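Local atomic coordinates of lectin CEL-IV, C-type (Cucumaria echinata, PDB entry 3ALU), a protein that binds galactose-containing sugars such as raffinose through a calcium-dependent C-type carbohydrate-recognition domain and assembles as a tetramer. Residues Phe17-Asn22 against Thr69-Leu74; Met87-Gly90 against Asp95-Trp98. One frame throughout, in Å; residues are numbered along the deposited sequence.

Contact 1: Phe17-Asn22 against Thr69-Leu74; sequences FRLFHN and TSLPDL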
# COMPACT_ATOMS: atom_id res chain seq x y z
N PHE A 17 6.04 4.02 -11.88
CA PHE A 17 6.49 4.30 -13.24
C PHE A 17 5.44 3.94 -14.26
O PHE A 17 4.62 3.04 -14.05
CB PHE A 17 7.73 3.48 -13.56
CG PHE A 17 8.92 3.77 -12.66
CD1 PHE A 17 9.20 2.94 -11.57
CD2 PHE A 17 9.75 4.85 -12.91
CE1 PHE A 17 10.31 3.18 -10.75
CE2 PHE A 17 10.86 5.11 -12.11
CZ PHE A 17 11.15 4.30 -11.04
N ARG A 18 5.52 4.60 -15.42
CA ARG A 18 4.67 4.24 -16.55
C ARG A 18 5.37 4.63 -17.85
O ARG A 18 5.92 5.74 -18.00
CB ARG A 18 3.30 4.90 -16.43
CG ARG A 18 2.33 4.47 -17.56
CD ARG A 18 0.90 4.88 -17.24
NE ARG A 18 0.14 4.71 -18.46
CZ ARG A 18 -1.03 5.32 -18.65
NH1 ARG A 18 -1.56 6.07 -17.69
NH2 ARG A 18 -1.66 5.17 -19.79
N LEU A 19 5.40 3.65 -18.75
CA LEU A 19 5.89 3.84 -20.13
C LEU A 19 4.80 4.40 -21.01
O LEU A 19 3.68 3.81 -21.09
CB LEU A 19 6.38 2.48 -20.65
CG LEU A 19 6.77 2.46 -22.14
CD1 LEU A 19 8.07 3.22 -22.35
CD2 LEU A 19 6.90 1.05 -22.64
N PHE A 20 5.13 5.48 -21.71
CA PHE A 20 4.17 6.10 -22.66
C PHE A 20 4.61 5.87 -24.09
O PHE A 20 5.81 5.90 -24.40
CB PHE A 20 3.96 7.58 -22.36
CG PHE A 20 3.23 7.82 -21.06
CD1 PHE A 20 1.82 7.85 -21.04
CD2 PHE A 20 3.91 7.91 -19.85
CE1 PHE A 20 1.13 8.02 -19.85
CE2 PHE A 20 3.20 8.10 -18.63
CZ PHE A 20 1.80 8.13 -18.65
N HIS A 21 3.62 5.62 -24.95
CA HIS A 21 3.88 5.15 -26.33
C HIS A 21 3.85 6.19 -27.39
O HIS A 21 4.26 5.90 -28.54
CB HIS A 21 2.93 4.01 -26.70
CG HIS A 21 3.10 2.78 -25.88
ND1 HIS A 21 3.50 1.58 -26.42
CD2 HIS A 21 2.91 2.55 -24.56
CE1 HIS A 21 3.54 0.67 -25.47
NE2 HIS A 21 3.21 1.23 -24.33
N ASN A 22 3.41 7.41 -27.05
CA ASN A 22 3.47 8.49 -28.03
C ASN A 22 4.88 9.04 -28.06
O ASN A 22 5.64 8.92 -27.07
CB ASN A 22 2.38 9.56 -27.84
CG ASN A 22 2.49 10.31 -26.55
OD1 ASN A 22 2.68 9.71 -25.48
ND2 ASN A 22 2.34 11.64 -26.62
N THR A 69 9.86 -5.93 -21.90
CA THR A 69 8.61 -6.73 -21.86
C THR A 69 7.41 -5.97 -22.45
O THR A 69 6.46 -6.62 -22.94
CB THR A 69 8.25 -7.21 -20.45
OG1 THR A 69 8.01 -6.10 -19.59
CG2 THR A 69 9.37 -8.07 -19.88
N SER A 70 7.45 -4.63 -22.43
CA SER A 70 6.35 -3.84 -23.01
C SER A 70 6.46 -3.69 -24.54
O SER A 70 5.44 -3.54 -25.23
CB SER A 70 6.28 -2.45 -22.35
OG SER A 70 6.10 -2.55 -20.93
N LEU A 71 7.68 -3.71 -25.06
CA LEU A 71 7.93 -3.45 -26.48
C LEU A 71 8.63 -4.62 -27.19
O LEU A 71 9.55 -4.38 -27.96
CB LEU A 71 8.81 -2.20 -26.60
CG LEU A 71 8.20 -0.80 -26.57
CD1 LEU A 71 6.70 -0.62 -26.28
CD2 LEU A 71 9.15 0.27 -26.02
N PRO A 72 8.18 -5.88 -26.97
CA PRO A 72 9.05 -6.98 -27.46
C PRO A 72 9.24 -7.01 -28.97
O PRO A 72 10.32 -7.42 -29.45
CB PRO A 72 8.34 -8.25 -26.94
CG PRO A 72 6.90 -7.81 -26.74
CD PRO A 72 6.97 -6.40 -26.28
N ASP A 73 8.24 -6.57 -29.74
CA ASP A 73 8.33 -6.62 -31.20
C ASP A 73 9.15 -5.46 -31.75
O ASP A 73 9.43 -5.40 -32.96
CB ASP A 73 6.93 -6.56 -31.83
CG ASP A 73 6.17 -7.86 -31.69
OD1 ASP A 73 4.91 -7.79 -31.71
OD2 ASP A 73 6.81 -8.94 -31.59
N LEU A 74 9.50 -4.50 -30.89
CA LEU A 74 10.24 -3.34 -31.37
C LEU A 74 11.73 -3.48 -31.10
O LEU A 74 12.50 -2.67 -31.57
CB LEU A 74 9.72 -2.05 -30.73
CG LEU A 74 8.23 -1.70 -30.90
CD1 LEU A 74 8.10 -0.27 -30.37
CD2 LEU A 74 7.71 -1.81 -32.35
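With CG anti to the backbone N (chi1 173°), Leu19 brings one methyl, CD2, to the end of helix 57-70, whereas Leu71, whose CB leaves the backbone obliquely, has CG anti to its own carbonyl carbon (chi1 -84°), a turn that carries CD1 to both Leu19 and His21. The two leucines touch tip to tip, Leu19 CD2 lying 4.0 Å from Leu71 CD1. The closer approach of the same Leu19 methyl is to Ser70 CB, at 3.6 Å. Ser70 thus offers its carbon to the strand, while its OG hydrogen-bonds back to Leu66 O in the preceding turn of the helix.

His21, two residues along the strand and on the same side as Leu19, adds a smaller share. Its imidazole slides past Leu71 in the opposite direction, and CE1 comes within 3.5 Å of Leu71 CD1, with ND1 next at 3.9 Å; the methyl meets the ring obliquely. In the C-type lectin fold this joins strand 15-21 to the point where helix 57-70 ends: Leu71 is the first residue to leave helical backbone angles, and Leu74 N then bonds to Leu71 O at 2.9 Å. The interface is small, burying 149 Å² in total, and rests on carbon contacts, with CA atoms no nearer than 8.2 Å, between Leu19 and Ser70. Within the same chain, Leu19 also packs on Ile146 and His21 on Lys144 of strand 143-148. From a second subunit, Thr69 of that chain packs on both Arg18 and His21.

Contact 2: Met87-Gly90 against Asp95-Trp98; sequences MKVG and DQTW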
# COMPACT_ATOMS: atom_id res chain seq x y z
N MET A 87 17.40 12.37 -17.90
CA MET A 87 18.84 12.74 -17.87
C MET A 87 19.19 13.90 -18.81
O MET A 87 18.94 13.82 -20.01
CB MET A 87 19.65 11.49 -18.27
CG MET A 87 21.18 11.71 -18.44
SD MET A 87 22.02 12.53 -17.08
CE MET A 87 22.03 11.23 -15.83
N LYS A 88 19.82 14.95 -18.26
CA LYS A 88 20.29 16.07 -19.09
C LYS A 88 21.81 16.14 -18.94
O LYS A 88 22.30 16.16 -17.82
CB LYS A 88 19.67 17.39 -18.61
CG LYS A 88 18.15 17.41 -18.75
CD LYS A 88 17.61 18.77 -18.33
CE LYS A 88 17.67 18.94 -16.83
NZ LYS A 88 16.86 20.09 -16.30
N VAL A 89 22.50 16.15 -20.06
CA VAL A 89 23.95 16.36 -20.09
C VAL A 89 24.14 17.81 -20.53
O VAL A 89 23.70 18.17 -21.67
CB VAL A 89 24.62 15.36 -21.06
CG1 VAL A 89 26.17 15.60 -21.05
CG2 VAL A 89 24.23 13.93 -20.70
N GLY A 90 24.78 18.62 -19.67
CA GLY A 90 24.90 20.08 -19.87
C GLY A 90 26.14 20.45 -20.68
O GLY A 90 26.46 19.80 -21.67
N ASP A 95 28.38 17.60 -16.25
CA ASP A 95 27.20 18.37 -15.90
C ASP A 95 25.96 17.53 -16.14
O ASP A 95 25.14 17.85 -16.99
CB ASP A 95 27.12 19.70 -16.68
CG ASP A 95 28.29 20.61 -16.35
OD1 ASP A 95 28.99 21.03 -17.29
OD2 ASP A 95 28.53 20.87 -15.15
N GLN A 96 25.83 16.46 -15.37
CA GLN A 96 24.68 15.55 -15.54
C GLN A 96 23.68 15.85 -14.44
O GLN A 96 24.08 15.99 -13.27
CB GLN A 96 25.13 14.09 -15.47
CG GLN A 96 25.87 13.67 -16.71
CD GLN A 96 26.42 12.29 -16.68
OE1 GLN A 96 25.81 11.37 -16.15
NE2 GLN A 96 27.60 12.13 -17.27
N THR A 97 22.40 15.97 -14.82
CA THR A 97 21.32 16.25 -13.86
C THR A 97 20.10 15.44 -14.27
O THR A 97 19.92 15.11 -15.44
CB THR A 97 20.89 17.76 -13.81
OG1 THR A 97 20.52 18.22 -15.11
CG2 THR A 97 22.05 18.68 -13.29
N TRP A 98 19.26 15.18 -13.28
CA TRP A 98 17.96 14.59 -13.50
C TRP A 98 16.92 15.68 -13.39
O TRP A 98 17.02 16.57 -12.52
CB TRP A 98 17.67 13.56 -12.42
CG TRP A 98 18.50 12.32 -12.45
CD1 TRP A 98 19.43 11.91 -11.52
CD2 TRP A 98 18.44 11.27 -13.44
NE1 TRP A 98 19.98 10.69 -11.89
CE2 TRP A 98 19.37 10.27 -13.05
CE3 TRP A 98 17.68 11.09 -14.62
CZ2 TRP A 98 19.58 9.10 -13.79
CZ3 TRP A 98 17.88 9.93 -15.36
CH2 TRP A 98 18.82 8.93 -14.94
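A methionine methyl set over an indole face is the distinctive feature of this hairpin: Met87 CE lies 3.9 Å from the centroid of the Trp98 six-membered ring and 15° off its normal, a CH-pi contact. The sulfur follows behind, SD being 5.1 Å from the same centroid, which makes this a more distant Met-aromatic contact. Bends at chi2 (50°) and chi3 (73°) fold the Met87 chain so that CE comes back over the ring, while CB rests against Trp98 CZ3 at 3.7 Å. Gln96 lies on the same face of the sheet, and its OE1 is 3.8 Å from Met87 CE; that oxygen is hydrogen-bonded to Trp109 NE1, and NE2 to Asn93 O, so both ends of the amide are engaged.

The backbones form an antiparallel ladder. Lys88 and Thr97 are the hydrogen-bonded pair, with Lys88 N to Thr97 O at 2.8 Å and Thr97 N to Lys88 O at 3.0 Å. Met87-Trp98 and Val89-Gln96 flank it as non-hydrogen-bonded pairs. Toward the turn, Gly90 N bonds to Asp95 O at 2.8 Å. On the face that carries Lys88 and Thr97, the aliphatic part of the lysine crosses the threonine, Lys88 CE lying 3.4 Å from Thr97 OG1.

Strand 82-89 pairs with strand 96-98 along one edge and with strand 120-125 along the other, where Met87 bonds to Gly122 and Val89 to Ser120 through the backbone. Trp109 packs on Met87 and Val89 from a loop, and Trp98 reaches His55, just ahead of helix 57-70.

How the contacts relate
Contacts 1 and 2 lie on opposite sides of the chain's centre, their own centres 24 Å apart and their nearest atoms about 9 Å apart, so neither touches the other. They follow in series: helix 57-70, whose end meets strand 15-21 in contact 1, precedes strand 82-89 of contact 2. Both reach the same sheet, since strand 143-148 pairs with strand 15-21 in antiparallel fashion and with strand 82-89 in parallel. Only contact 2 approaches the sugar site: the side chain of Val89 is about 5 Å from that of the calcium ligand Asp136, about 9 Å from the calcium ion and about 10 Å from the bound galactose. Contact 1 instead borders a second subunit.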